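Local coordinates for protein metazoan TIR-STING fusion (Crassostrea gigas, PDB 6WT6) that combines a TIR domain and a STING-type ligand-binding domain in a single chain, placing it in the STING family of innate immune receptors, at residues A[218-223]-A[327-332]; A[224-229]-A[277-282]; A[263-268]-A[345-350]. All coordinates share one frame; numbering follows the deposited sequence.

Contact 1: A[218-223]-A[327-332]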
ATOM      1  N   LEU A 218     -17.244  -6.343   9.950  1.00 20.20           N
ATOM      2  CA  LEU A 218     -16.006  -6.760   9.305  1.00 19.95           C
ATOM      3  C   LEU A 218     -15.035  -7.219  10.383  1.00 23.44           C
ATOM      4  O   LEU A 218     -14.685  -6.444  11.280  1.00 26.00           O
ATOM      5  CB  LEU A 218     -15.407  -5.617   8.487  1.00 19.54           C
ATOM      6  CG  LEU A 218     -16.281  -5.031   7.379  1.00 17.57           C
ATOM      7  CD1 LEU A 218     -15.682  -3.727   6.892  1.00 15.13           C
ATOM      8  CD2 LEU A 218     -16.436  -6.028   6.230  1.00 19.89           C
ATOM      9  N   PHE A 219     -14.604  -8.472  10.296  1.00 24.20           N
ATOM     10  CA  PHE A 219     -13.857  -9.105  11.373  1.00 23.10           C
ATOM     11  C   PHE A 219     -12.362  -8.992  11.119  1.00 22.90           C
ATOM     12  O   PHE A 219     -11.882  -9.298  10.022  1.00 21.12           O
ATOM     13  CB  PHE A 219     -14.288 -10.562  11.541  1.00 27.79           C
ATOM     14  CG  PHE A 219     -15.673 -10.702  12.102  1.00 31.06           C
ATOM     15  CD1 PHE A 219     -15.879 -10.734  13.472  1.00 32.28           C
ATOM     16  CD2 PHE A 219     -16.773 -10.755  11.262  1.00 31.61           C
ATOM     17  CE1 PHE A 219     -17.156 -10.841  13.990  1.00 34.87           C
ATOM     18  CE2 PHE A 219     -18.052 -10.864  11.778  1.00 31.83           C
ATOM     19  CZ  PHE A 219     -18.244 -10.905  13.142  1.00 31.22           C
ATOM     20  N   PHE A 220     -11.637  -8.557  12.148  1.00 24.16           N
ATOM     21  CA  PHE A 220     -10.220  -8.209  12.061  1.00 22.80           C
ATOM     22  C   PHE A 220      -9.507  -8.927  13.202  1.00 21.49           C
ATOM     23  O   PHE A 220      -9.237  -8.331  14.254  1.00 19.84           O
ATOM     24  CB  PHE A 220     -10.043  -6.687  12.137  1.00 21.63           C
ATOM     25  CG  PHE A 220      -8.692  -6.183  11.690  1.00 21.17           C
ATOM     26  CD1 PHE A 220      -7.526  -6.890  11.961  1.00 25.85           C
ATOM     27  CD2 PHE A 220      -8.592  -4.978  11.011  1.00 16.49           C
ATOM     28  CE1 PHE A 220      -6.293  -6.409  11.550  1.00 23.76           C
ATOM     29  CE2 PHE A 220      -7.366  -4.491  10.602  1.00 18.30           C
ATOM     30  CZ  PHE A 220      -6.213  -5.208  10.869  1.00 20.10           C
ATOM     31  N   PRO A 221      -9.202 -10.213  13.033  1.00 17.88           N
ATOM     32  CA  PRO A 221      -8.411 -10.919  14.049  1.00 21.22           C
ATOM     33  C   PRO A 221      -6.999 -10.357  14.123  1.00 23.32           C
ATOM     34  O   PRO A 221      -6.381 -10.053  13.100  1.00 21.64           O
ATOM     35  CB  PRO A 221      -8.412 -12.369  13.554  1.00 13.66           C
ATOM     36  CG  PRO A 221      -8.615 -12.253  12.073  1.00 13.59           C
ATOM     37  CD  PRO A 221      -9.538 -11.080  11.891  1.00 16.65           C
ATOM     38  N   GLN A 222      -6.485 -10.231  15.353  1.00 24.50           N
ATOM     39  CA  GLN A 222      -5.179  -9.606  15.541  1.00 24.80           C
ATOM     40  C   GLN A 222      -4.068 -10.381  14.843  1.00 23.54           C
ATOM     41  O   GLN A 222      -3.084  -9.785  14.395  1.00 28.04           O
ATOM     42  CB  GLN A 222      -4.864  -9.471  17.031  1.00 28.29           C
ATOM     43  CG  GLN A 222      -3.527  -8.798  17.312  1.00 30.38           C
ATOM     44  CD  GLN A 222      -3.268  -8.607  18.790  1.00 33.98           C
ATOM     45  OE1 GLN A 222      -4.090  -8.972  19.628  1.00 37.74           O
ATOM     46  NE2 GLN A 222      -2.119  -8.031  19.120  1.00 33.93           N
ATOM     47  N   SER A 223      -4.193 -11.704  14.751  1.00 23.36           N
ATOM     48  CA  SER A 223      -3.166 -12.470  14.056  1.00 21.88           C
ATOM     49  C   SER A 223      -3.227 -12.284  12.550  1.00 20.19           C
ATOM     50  O   SER A 223      -2.304 -12.728  11.855  1.00 23.53           O
ATOM     51  CB  SER A 223      -3.293 -13.956  14.382  1.00 18.42           C
ATOM     52  OG  SER A 223      -4.362 -14.532  13.651  1.00 23.93           O
ATOM     53  N   CYS A 327     -20.643   0.104   8.038  1.00 27.29           N
ATOM     54  CA  CYS A 327     -19.973  -1.113   8.455  1.00 29.31           C
ATOM     55  C   CYS A 327     -19.386  -0.907   9.842  1.00 31.55           C
ATOM     56  O   CYS A 327     -19.200   0.222  10.302  1.00 30.81           O
ATOM     57  CB  CYS A 327     -18.886  -1.525   7.453  1.00 26.15           C
ATOM     58  SG  CYS A 327     -17.391  -0.533   7.516  1.00 25.95           S
ATOM     59  N   LYS A 328     -19.109  -2.020  10.518  1.00 29.87           N
ATOM     60  CA  LYS A 328     -18.474  -1.997  11.829  1.00 24.13           C
ATOM     61  C   LYS A 328     -17.295  -2.956  11.810  1.00 22.17           C
ATOM     62  O   LYS A 328     -17.479  -4.166  11.648  1.00 23.71           O
ATOM     63  CB  LYS A 328     -19.461  -2.373  12.937  1.00 27.88           C
ATOM     64  CG  LYS A 328     -18.853  -2.329  14.331  1.00 30.13           C
ATOM     65  CD  LYS A 328     -18.249  -0.965  14.615  1.00 31.54           C
ATOM     66  CE  LYS A 328     -17.746  -0.860  16.042  1.00 33.60           C
ATOM     67  NZ  LYS A 328     -16.713  -1.886  16.330  1.00 34.71           N
ATOM     68  N   ILE A 329     -16.091  -2.419  11.964  1.00 20.39           N
ATOM     69  CA  ILE A 329     -14.890  -3.243  12.014  1.00 24.48           C
ATOM     70  C   ILE A 329     -14.762  -3.824  13.419  1.00 26.36           C
ATOM     71  O   ILE A 329     -14.779  -3.086  14.411  1.00 29.34           O
ATOM     72  CB  ILE A 329     -13.643  -2.438  11.628  1.00 28.42           C
ATOM     73  CG1 ILE A 329     -13.850  -1.749  10.276  1.00 28.18           C
ATOM     74  CG2 ILE A 329     -12.430  -3.350  11.567  1.00 29.78           C
ATOM     75  CD1 ILE A 329     -12.624  -1.011   9.770  1.00 28.75           C
ATOM     76  N   VAL A 330     -14.649  -5.148  13.505  1.00 20.97           N
ATOM     77  CA  VAL A 330     -14.573  -5.861  14.777  1.00 21.50           C
ATOM     78  C   VAL A 330     -13.145  -6.376  14.927  1.00 22.86           C
ATOM     79  O   VAL A 330     -12.794  -7.437  14.396  1.00 21.10           O
ATOM     80  CB  VAL A 330     -15.586  -7.011  14.852  1.00 21.45           C
ATOM     81  CG1 VAL A 330     -15.491  -7.733  16.206  1.00 17.87           C
ATOM     82  CG2 VAL A 330     -17.004  -6.505  14.593  1.00 20.48           C
ATOM     83  N   PHE A 331     -12.312  -5.634  15.651  1.00 22.43           N
ATOM     84  CA  PHE A 331     -10.972  -6.099  15.981  1.00 26.72           C
ATOM     85  C   PHE A 331     -11.026  -6.914  17.271  1.00 31.01           C
ATOM     86  O   PHE A 331     -11.671  -6.507  18.244  1.00 33.52           O
ATOM     87  CB  PHE A 331     -10.011  -4.921  16.128  1.00 28.15           C
ATOM     88  CG  PHE A 331      -8.589  -5.328  16.403  1.00 31.29           C
ATOM     89  CD1 PHE A 331      -7.702  -5.542  15.362  1.00 31.33           C
ATOM     90  CD2 PHE A 331      -8.139  -5.497  17.706  1.00 31.50           C
ATOM     91  CE1 PHE A 331      -6.392  -5.916  15.613  1.00 32.72           C
ATOM     92  CE2 PHE A 331      -6.834  -5.871  17.963  1.00 31.26           C
ATOM     93  CZ  PHE A 331      -5.960  -6.080  16.918  1.00 31.10           C
ATOM     94  N   TYR A 332     -10.338  -8.055  17.280  1.00 28.58           N
ATOM     95  CA  TYR A 332     -10.381  -8.935  18.437  1.00 23.68           C
ATOM     96  C   TYR A 332      -9.129  -9.794  18.469  1.00 25.62           C
ATOM     97  O   TYR A 332      -8.533 -10.085  17.428  1.00 24.97           O
ATOM     98  CB  TYR A 332     -11.630  -9.823  18.415  1.00 26.14           C
ATOM     99  CG  TYR A 332     -11.695 -10.759  17.226  1.00 27.38           C
ATOM    100  CD1 TYR A 332     -12.200 -10.329  15.999  1.00 25.60           C
ATOM    101  CD2 TYR A 332     -11.259 -12.076  17.330  1.00 25.02           C
ATOM    102  CE1 TYR A 332     -12.261 -11.182  14.909  1.00 24.86           C
ATOM    103  CE2 TYR A 332     -11.310 -12.934  16.246  1.00 25.70           C
ATOM    104  CZ  TYR A 332     -11.815 -12.487  15.040  1.00 27.26           C
ATOM    105  OH  TYR A 332     -11.870 -13.344  13.964  1.00 27.08           O
TER
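Phe220 and Phe331 are paired across two parallel strands, and they illustrate how aromatic neighbours can settle into a geometry that is neither a stack nor edge-to-face. Their planes stand 59° apart with the ring centroids separated by 5.4 Å, and Phe331 CD1 comes over one face of the Phe220 ring, 3.7 Å from Phe220 CD1. Both side chains hold CG anti to the backbone N (chi1 -164° for Phe220), which swings each ring to the carbonyl side of its own residue. The far end of the Phe331 ring meets the aliphatic part of Gln222, with Phe331 CZ 3.6 Å from Gln222 CB. On the same sheet face, Leu218 CD1 reaches the sulfur Cys327 SG at 3.7 Å, while Phe220 CB lies near Ile329 CG2.

The other face carries Phe219, Val330, Pro221 and Tyr332. Tyr332 takes the sterically crowded position between backbone N and carbonyl carbon (chi1 62°), bringing its ring back toward Pro221, whose CA lies over the ring face in a CH-pi contact, 4.0 Å from the centroid. Tyr332 CE1 in turn approaches the Phe219 ring edge, close to its plane. Between the two strands, five backbone hydrogen bonds fix the parallel register, from Leu218 N to Lys328 O through to Gln222 N to Tyr332 O.

Within this chain, strand 327-332 is an outermost strand of the mixed sheet. Helix 299-319 packs against the face bearing Phe220 and Ile329, helix 341-356 meets Phe219 and Tyr332, and strand 272-279 flanks strand 212-221.

Contact 2: A[224-229]-A[277-282]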
ATOM      1  N   CYS A 224      -4.292 -11.656  12.042  1.00 16.92           N
ATOM      2  CA  CYS A 224      -4.586 -11.455  10.625  1.00 18.67           C
ATOM      3  C   CYS A 224      -4.894 -12.756   9.895  1.00 20.87           C
ATOM      4  O   CYS A 224      -5.027 -12.747   8.664  1.00 27.06           O
ATOM      5  CB  CYS A 224      -3.453 -10.707   9.912  1.00 15.51           C
ATOM      6  SG  CYS A 224      -3.080  -9.115  10.681  1.00 22.41           S
ATOM      7  N   ARG A 225      -5.007 -13.875  10.613  1.00 17.42           N
ATOM      8  CA  ARG A 225      -5.420 -15.130  10.001  1.00 24.67           C
ATOM      9  C   ARG A 225      -6.912 -15.090   9.719  1.00 26.80           C
ATOM     10  O   ARG A 225      -7.725 -14.975  10.641  1.00 22.21           O
ATOM     11  CB  ARG A 225      -5.094 -16.309  10.913  1.00 34.68           C
ATOM     12  CG  ARG A 225      -3.649 -16.722  10.920  1.00 42.71           C
ATOM     13  CD  ARG A 225      -3.407 -17.870  11.889  1.00 43.92           C
ATOM     14  NE  ARG A 225      -3.800 -17.530  13.253  1.00 45.93           N
ATOM     15  CZ  ARG A 225      -3.849 -18.403  14.255  1.00 52.41           C
ATOM     16  NH1 ARG A 225      -3.525 -19.673  14.045  1.00 48.37           N
ATOM     17  NH2 ARG A 225      -4.224 -18.008  15.466  1.00 56.86           N
ATOM     18  N   CYS A 226      -7.276 -15.189   8.448  1.00 29.51           N
ATOM     19  CA  CYS A 226      -8.671 -15.267   8.052  1.00 30.02           C
ATOM     20  C   CYS A 226      -9.048 -16.720   7.803  1.00 31.30           C
ATOM     21  O   CYS A 226      -8.290 -17.476   7.188  1.00 33.53           O
ATOM     22  CB  CYS A 226      -8.936 -14.430   6.800  1.00 30.63           C
ATOM     23  SG  CYS A 226      -8.530 -12.676   6.998  1.00 31.63           S
ATOM     24  N   ARG A 227     -10.217 -17.105   8.297  1.00 29.55           N
ATOM     25  CA  ARG A 227     -10.774 -18.427   8.080  1.00 29.10           C
ATOM     26  C   ARG A 227     -11.794 -18.374   6.947  1.00 32.95           C
ATOM     27  O   ARG A 227     -12.210 -17.300   6.508  1.00 33.25           O
ATOM     28  CB  ARG A 227     -11.397 -18.950   9.380  1.00 25.69           C
ATOM     29  CG  ARG A 227     -10.450 -18.812  10.576  1.00 25.78           C
ATOM     30  CD  ARG A 227     -10.993 -19.424  11.846  1.00 33.54           C
ATOM     31  NE  ARG A 227     -10.896 -20.879  11.819  1.00 42.99           N
ATOM     32  CZ  ARG A 227     -11.108 -21.661  12.870  1.00 44.64           C
ATOM     33  NH1 ARG A 227     -11.427 -21.131  14.044  1.00 45.23           N
ATOM     34  NH2 ARG A 227     -10.999 -22.976  12.746  1.00 49.15           N
ATOM     35  N   ASP A 228     -12.175 -19.555   6.451  1.00 37.33           N
ATOM     36  CA  ASP A 228     -13.108 -19.604   5.328  1.00 39.77           C
ATOM     37  C   ASP A 228     -14.454 -18.996   5.694  1.00 40.18           C
ATOM     38  O   ASP A 228     -15.122 -18.403   4.839  1.00 43.76           O
ATOM     39  CB  ASP A 228     -13.293 -21.045   4.848  1.00 45.80           C
ATOM     40  CG  ASP A 228     -12.161 -21.516   3.955  1.00 55.55           C
ATOM     41  OD1 ASP A 228     -11.622 -20.697   3.174  1.00 57.67           O
ATOM     42  OD2 ASP A 228     -11.811 -22.712   4.031  1.00 61.13           O
ATOM     43  N   SER A 229     -14.862 -19.127   6.953  1.00 37.45           N
ATOM     44  CA  SER A 229     -16.113 -18.561   7.433  1.00 34.36           C
ATOM     45  C   SER A 229     -15.928 -18.164   8.889  1.00 34.37           C
ATOM     46  O   SER A 229     -15.243 -18.862   9.639  1.00 30.46           O
ATOM     47  CB  SER A 229     -17.263 -19.566   7.292  1.00 35.35           C
ATOM     48  OG  SER A 229     -18.425 -19.111   7.958  1.00 39.69           O
ATOM     49  N   GLY A 277     -21.848 -10.584   8.169  1.00 23.58           N
ATOM     50  CA  GLY A 277     -20.475 -10.544   8.637  1.00 24.87           C
ATOM     51  C   GLY A 277     -19.533 -11.282   7.713  1.00 25.26           C
ATOM     52  O   GLY A 277     -19.915 -12.238   7.027  1.00 28.27           O
ATOM     53  N   GLU A 278     -18.282 -10.835   7.709  1.00 20.15           N
ATOM     54  CA  GLU A 278     -17.229 -11.485   6.946  1.00 22.41           C
ATOM     55  C   GLU A 278     -15.888 -10.983   7.457  1.00 24.89           C
ATOM     56  O   GLU A 278     -15.808  -9.970   8.157  1.00 25.07           O
ATOM     57  CB  GLU A 278     -17.379 -11.217   5.447  1.00 24.85           C
ATOM     58  CG  GLU A 278     -17.261  -9.744   5.076  1.00 25.89           C
ATOM     59  CD  GLU A 278     -17.742  -9.456   3.665  1.00 30.53           C
ATOM     60  OE1 GLU A 278     -18.716 -10.103   3.231  1.00 30.91           O
ATOM     61  OE2 GLU A 278     -17.141  -8.590   2.991  1.00 29.75           O
ATOM     62  N   TYR A 279     -14.836 -11.716   7.111  1.00 26.83           N
ATOM     63  CA  TYR A 279     -13.487 -11.255   7.394  1.00 23.99           C
ATOM     64  C   TYR A 279     -13.099 -10.136   6.433  1.00 26.48           C
ATOM     65  O   TYR A 279     -13.587 -10.061   5.304  1.00 24.86           O
ATOM     66  CB  TYR A 279     -12.484 -12.406   7.269  1.00 23.34           C
ATOM     67  CG  TYR A 279     -12.520 -13.427   8.390  1.00 21.92           C
ATOM     68  CD1 TYR A 279     -11.882 -13.183   9.598  1.00 17.72           C
ATOM     69  CD2 TYR A 279     -13.168 -14.643   8.227  1.00 23.32           C
ATOM     70  CE1 TYR A 279     -11.902 -14.111  10.616  1.00 24.77           C
ATOM     71  CE2 TYR A 279     -13.197 -15.579   9.242  1.00 28.61           C
ATOM     72  CZ  TYR A 279     -12.560 -15.310  10.434  1.00 27.31           C
ATOM     73  OH  TYR A 279     -12.580 -16.240  11.445  1.00 25.87           O
ATOM     74  N   ILE A 280     -12.220  -9.253   6.901  1.00 32.32           N
ATOM     75  CA  ILE A 280     -11.499  -8.333   6.023  1.00 32.05           C
ATOM     76  C   ILE A 280     -10.401  -9.160   5.358  1.00 34.66           C
ATOM     77  O   ILE A 280      -9.345  -9.398   5.948  1.00 31.16           O
ATOM     78  CB  ILE A 280     -10.924  -7.138   6.787  1.00 30.11           C
ATOM     79  CG1 ILE A 280     -12.023  -6.427   7.573  1.00 23.16           C
ATOM     80  CG2 ILE A 280     -10.239  -6.177   5.827  1.00 30.38           C
ATOM     81  CD1 ILE A 280     -11.546  -5.192   8.308  1.00 17.18           C
ATOM     82  N   GLY A 281     -10.653  -9.613   4.126  1.00 32.51           N
ATOM     83  CA  GLY A 281      -9.787 -10.609   3.515  1.00 26.68           C
ATOM     84  C   GLY A 281      -8.375 -10.125   3.248  1.00 29.67           C
ATOM     85  O   GLY A 281      -7.438 -10.929   3.213  1.00 31.12           O
ATOM     86  N   VAL A 282      -8.197  -8.813   3.070  1.00 25.27           N
ATOM     87  CA  VAL A 282      -6.889  -8.291   2.689  1.00 23.66           C
ATOM     88  C   VAL A 282      -5.862  -8.471   3.807  1.00 26.00           C
ATOM     89  O   VAL A 282      -4.661  -8.599   3.535  1.00 27.86           O
ATOM     90  CB  VAL A 282      -7.016  -6.815   2.260  1.00 28.02           C
ATOM     91  CG1 VAL A 282      -7.333  -5.923   3.455  1.00 27.59           C
ATOM     92  CG2 VAL A 282      -5.747  -6.348   1.554  1.00 32.47           C
TER
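Cys226 lies against one face of the Tyr279 ring, its CA almost above the ring centre in a CH-pi contact, 4.2 Å from the centroid and 12° off the normal. The neighbouring amide takes part in covering that face: Arg227 N sits 3.5 Å above the ring plane, displaced toward the rim. The Cys226 sulfur approaches the ring only obliquely, as a sulfur-aromatic contact with SG 5.0 Å from the centroid, and is nearer to the backbone, with Cys226 SG 3.5 Å from Ile280 O. The segment 224-229 then bends round the ring. Arg227 O comes to 3.3 Å from Tyr279 CD2, and Ser229 meets the ring edge near its plane.

At the phenol end, Arg227 contributes hydrocarbon: its CG is 3.5 Å from Tyr279 OH. The arginine chain bends further out, at chi3 (76°), turning the guanidinium group away toward Glu233, with which it makes a long, weak ion pair.

A second shell sets these groups in place. Cys226 N is hydrogen-bonded to His284 ND1, and Ser229 OG to both Tyr263 OH and Ala231 N, so the irregular segment is held at Cys226 and Ser229, on either side of Arg227 in the sequence. Tyr279 itself stands at the end of strand 272-279, where its ring also touches Pro221 and Tyr332.

With no hydrogen bond between the two segments, this surface contact depends on ring-face packing, a thiol and arginine methylenes, a worked case of a tyrosine used mainly as a flat platform for a passing backbone.

Contact 3: A[263-268]-A[345-350]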
ATOM      1  N   TYR A 263     -25.416 -14.544   9.466  1.00 36.32           N
ATOM      2  CA  TYR A 263     -25.222 -15.509  10.532  1.00 34.94           C
ATOM      3  C   TYR A 263     -26.159 -15.191  11.687  1.00 33.83           C
ATOM      4  O   TYR A 263     -26.729 -14.098  11.774  1.00 34.06           O
ATOM      5  CB  TYR A 263     -23.773 -15.522  11.032  1.00 32.10           C
ATOM      6  CG  TYR A 263     -22.752 -15.883   9.978  1.00 36.78           C
ATOM      7  CD1 TYR A 263     -22.390 -17.204   9.760  1.00 37.31           C
ATOM      8  CD2 TYR A 263     -22.142 -14.900   9.207  1.00 34.02           C
ATOM      9  CE1 TYR A 263     -21.455 -17.541   8.804  1.00 36.39           C
ATOM     10  CE2 TYR A 263     -21.202 -15.229   8.248  1.00 36.86           C
ATOM     11  CZ  TYR A 263     -20.862 -16.553   8.054  1.00 36.75           C
ATOM     12  OH  TYR A 263     -19.932 -16.895   7.102  1.00 40.42           O
ATOM     13  N   SER A 264     -26.312 -16.171  12.571  1.00 30.61           N
ATOM     14  CA  SER A 264     -27.063 -16.019  13.805  1.00 37.74           C
ATOM     15  C   SER A 264     -26.159 -16.319  14.992  1.00 43.42           C
ATOM     16  O   SER A 264     -25.201 -17.094  14.889  1.00 44.50           O
ATOM     17  CB  SER A 264     -28.279 -16.951  13.836  1.00 45.36           C
ATOM     18  OG  SER A 264     -29.181 -16.582  14.862  1.00 48.29           O
ATOM     19  N   VAL A 265     -26.479 -15.709  16.127  1.00 45.13           N
ATOM     20  CA  VAL A 265     -25.701 -15.890  17.346  1.00 41.68           C
ATOM     21  C   VAL A 265     -26.641 -15.729  18.535  1.00 42.06           C
ATOM     22  O   VAL A 265     -27.537 -14.879  18.524  1.00 42.31           O
ATOM     23  CB  VAL A 265     -24.511 -14.904  17.386  1.00 43.91           C
ATOM     24  CG1 VAL A 265     -24.988 -13.466  17.273  1.00 48.35           C
ATOM     25  CG2 VAL A 265     -23.709 -15.090  18.629  1.00 46.81           C
ATOM     26  N   THR A 266     -26.454 -16.569  19.552  1.00 46.45           N
ATOM     27  CA  THR A 266     -27.349 -16.644  20.702  1.00 43.50           C
ATOM     28  C   THR A 266     -26.682 -16.016  21.920  1.00 43.67           C
ATOM     29  O   THR A 266     -25.535 -16.345  22.242  1.00 43.80           O
ATOM     30  CB  THR A 266     -27.722 -18.098  21.005  1.00 43.29           C
ATOM     31  OG1 THR A 266     -28.298 -18.703  19.839  1.00 44.85           O
ATOM     32  CG2 THR A 266     -28.722 -18.163  22.136  1.00 44.70           C
ATOM     33  N   ASP A 267     -27.400 -15.118  22.594  1.00 45.36           N
ATOM     34  CA  ASP A 267     -26.872 -14.458  23.781  1.00 53.52           C
ATOM     35  C   ASP A 267     -27.217 -15.302  25.010  1.00 62.70           C
ATOM     36  O   ASP A 267     -27.565 -16.480  24.886  1.00 67.47           O
ATOM     37  CB  ASP A 267     -27.398 -13.019  23.857  1.00 56.17           C
ATOM     38  CG  ASP A 267     -28.888 -12.948  24.145  1.00 63.31           C
ATOM     39  OD1 ASP A 267     -29.605 -13.934  23.881  1.00 67.07           O
ATOM     40  OD2 ASP A 267     -29.343 -11.890  24.633  1.00 65.31           O
ATOM     41  N   ASP A 268     -27.135 -14.719  26.210  1.00 65.67           N
ATOM     42  CA  ASP A 268     -27.348 -15.508  27.421  1.00 69.05           C
ATOM     43  C   ASP A 268     -28.812 -15.886  27.617  1.00 72.76           C
ATOM     44  O   ASP A 268     -29.101 -16.920  28.228  1.00 76.46           O
ATOM     45  CB  ASP A 268     -26.841 -14.753  28.645  1.00 69.93           C
ATOM     46  CG  ASP A 268     -25.369 -14.417  28.554  1.00 70.63           C
ATOM     47  OD1 ASP A 268     -24.627 -15.110  27.823  1.00 69.32           O
ATOM     48  OD2 ASP A 268     -24.948 -13.458  29.223  1.00 71.25           O
ATOM     49  N   LEU A 345     -18.767 -12.102  21.994  1.00 29.33           N
ATOM     50  CA  LEU A 345     -18.194 -10.883  21.440  1.00 36.24           C
ATOM     51  C   LEU A 345     -19.119 -10.269  20.394  1.00 34.47           C
ATOM     52  O   LEU A 345     -19.352  -9.055  20.394  1.00 35.26           O
ATOM     53  CB  LEU A 345     -16.822 -11.183  20.842  1.00 42.01           C
ATOM     54  CG  LEU A 345     -16.256 -10.066  19.964  1.00 48.22           C
ATOM     55  CD1 LEU A 345     -15.995  -8.821  20.798  1.00 49.18           C
ATOM     56  CD2 LEU A 345     -14.995 -10.531  19.260  1.00 49.64           C
ATOM     57  N   ILE A 346     -19.665 -11.098  19.501  1.00 30.28           N
ATOM     58  CA  ILE A 346     -20.503 -10.584  18.419  1.00 29.60           C
ATOM     59  C   ILE A 346     -21.820 -10.041  18.967  1.00 34.49           C
ATOM     60  O   ILE A 346     -22.286  -8.975  18.544  1.00 37.28           O
ATOM     61  CB  ILE A 346     -20.740 -11.672  17.357  1.00 30.43           C
ATOM     62  CG1 ILE A 346     -19.411 -12.133  16.755  1.00 32.15           C
ATOM     63  CG2 ILE A 346     -21.662 -11.152  16.262  1.00 29.64           C
ATOM     64  CD1 ILE A 346     -19.552 -13.268  15.751  1.00 30.72           C
ATOM     65  N   CYS A 347     -22.444 -10.763  19.906  1.00 37.13           N
ATOM     66  CA  CYS A 347     -23.669 -10.271  20.537  1.00 40.71           C
ATOM     67  C   CYS A 347     -23.444  -8.921  21.199  1.00 45.52           C
ATOM     68  O   CYS A 347     -24.317  -8.048  21.163  1.00 48.87           O
ATOM     69  CB  CYS A 347     -24.185 -11.275  21.567  1.00 42.67           C
ATOM     70  SG  CYS A 347     -25.018 -12.712  20.885  1.00 46.42           S
ATOM     71  N   ASN A 348     -22.278  -8.734  21.815  1.00 46.47           N
ATOM     72  CA  ASN A 348     -21.966  -7.435  22.396  1.00 45.39           C
ATOM     73  C   ASN A 348     -21.899  -6.355  21.322  1.00 38.53           C
ATOM     74  O   ASN A 348     -22.405  -5.245  21.520  1.00 37.31           O
ATOM     75  CB  ASN A 348     -20.651  -7.508  23.169  1.00 48.85           C
ATOM     76  CG  ASN A 348     -20.857  -7.788  24.643  1.00 54.48           C
ATOM     77  OD1 ASN A 348     -21.236  -6.896  25.404  1.00 60.35           O
ATOM     78  ND2 ASN A 348     -20.595  -9.021  25.057  1.00 51.36           N
ATOM     79  N   GLU A 349     -21.281  -6.658  20.177  1.00 34.52           N
ATOM     80  CA  GLU A 349     -21.167  -5.655  19.123  1.00 35.46           C
ATOM     81  C   GLU A 349     -22.513  -5.371  18.474  1.00 30.25           C
ATOM     82  O   GLU A 349     -22.822  -4.216  18.165  1.00 34.77           O
ATOM     83  CB  GLU A 349     -20.145  -6.095  18.076  1.00 39.61           C
ATOM     84  CG  GLU A 349     -18.711  -5.739  18.427  1.00 46.96           C
ATOM     85  CD  GLU A 349     -18.474  -4.238  18.508  1.00 55.98           C
ATOM     86  OE1 GLU A 349     -19.304  -3.457  17.986  1.00 58.16           O
ATOM     87  OE2 GLU A 349     -17.450  -3.837  19.100  1.00 60.94           O
ATOM     88  N   ILE A 350     -23.326  -6.406  18.257  1.00 26.80           N
ATOM     89  CA  ILE A 350     -24.635  -6.212  17.640  1.00 30.17           C
ATOM     90  C   ILE A 350     -25.512  -5.325  18.514  1.00 38.50           C
ATOM     91  O   ILE A 350     -26.183  -4.409  18.022  1.00 41.43           O
ATOM     92  CB  ILE A 350     -25.305  -7.571  17.369  1.00 31.10           C
ATOM     93  CG1 ILE A 350     -24.531  -8.356  16.307  1.00 33.42           C
ATOM     94  CG2 ILE A 350     -26.754  -7.379  16.944  1.00 28.69           C
ATOM     95  CD1 ILE A 350     -25.111  -9.721  16.030  1.00 29.98           C
TER
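The thiol of Cys347 is wedged against both methyl groups of Val265, with SG 3.5 Å from Val265 CG2 and 3.7 Å from Val265 CG1. This is the close-packed half of the contact. Val265 sets one methyl, CG2, anti to its backbone N and tucks the other, CG1, between N and the carbonyl carbon (chi1 57°); the pair thus faces the helix as a fork. CG1 also meets Ile350 tip to tip, 3.9 Å from Ile350 CD1, and lies 4.2 Å from Ile346 CG2. One valine thereby engages three residues spread over little more than one helical turn.

The arrangement exemplifies a helix laid across the face of a mixed sheet, here within the STING ligand-binding domain. The axes of the short segments, strand 263-266 and helix 345-350, run at 101° to each other and pass 8.4 Å apart. Phe275 of the adjoining strand continues the apolar surface under Ile346 and Ile350.

Past the strand end the fit becomes looser and more polar. Cys347 SG still touches Asp267, at 3.8 Å from its CB, but the carboxylate engages the next turn of the helix, OD2 forming a salt bridge with Lys351. Asp268 is solvent-exposed, and Asp268 OD1 makes merely a long, weak ion pair with Arg344 NH2.

Read from the N terminus, segments 218-223 and 224-229 follow one another directly, the first ending strand 212-221 and the second leaving it. Contact 2 closes the shorter loop, returning at 277-282 after 47 residues that include strands 238-243 and 260-266. Contact 1 closes a longer one, with 103 residues between its segments, and encloses contact 2 entirely. Contact 3 starts at 263-268, within both loops, and ends at 345-350, beyond both, so it crosses each of them. All three meet on one mixed sheet: Phe219 N faces Glu278 O at 2.9 Å, a probable hydrogen bond joining contacts 1 and 2, while Ile346 and Leu345 bring the helix of contact 3 against Phe219 and Tyr332.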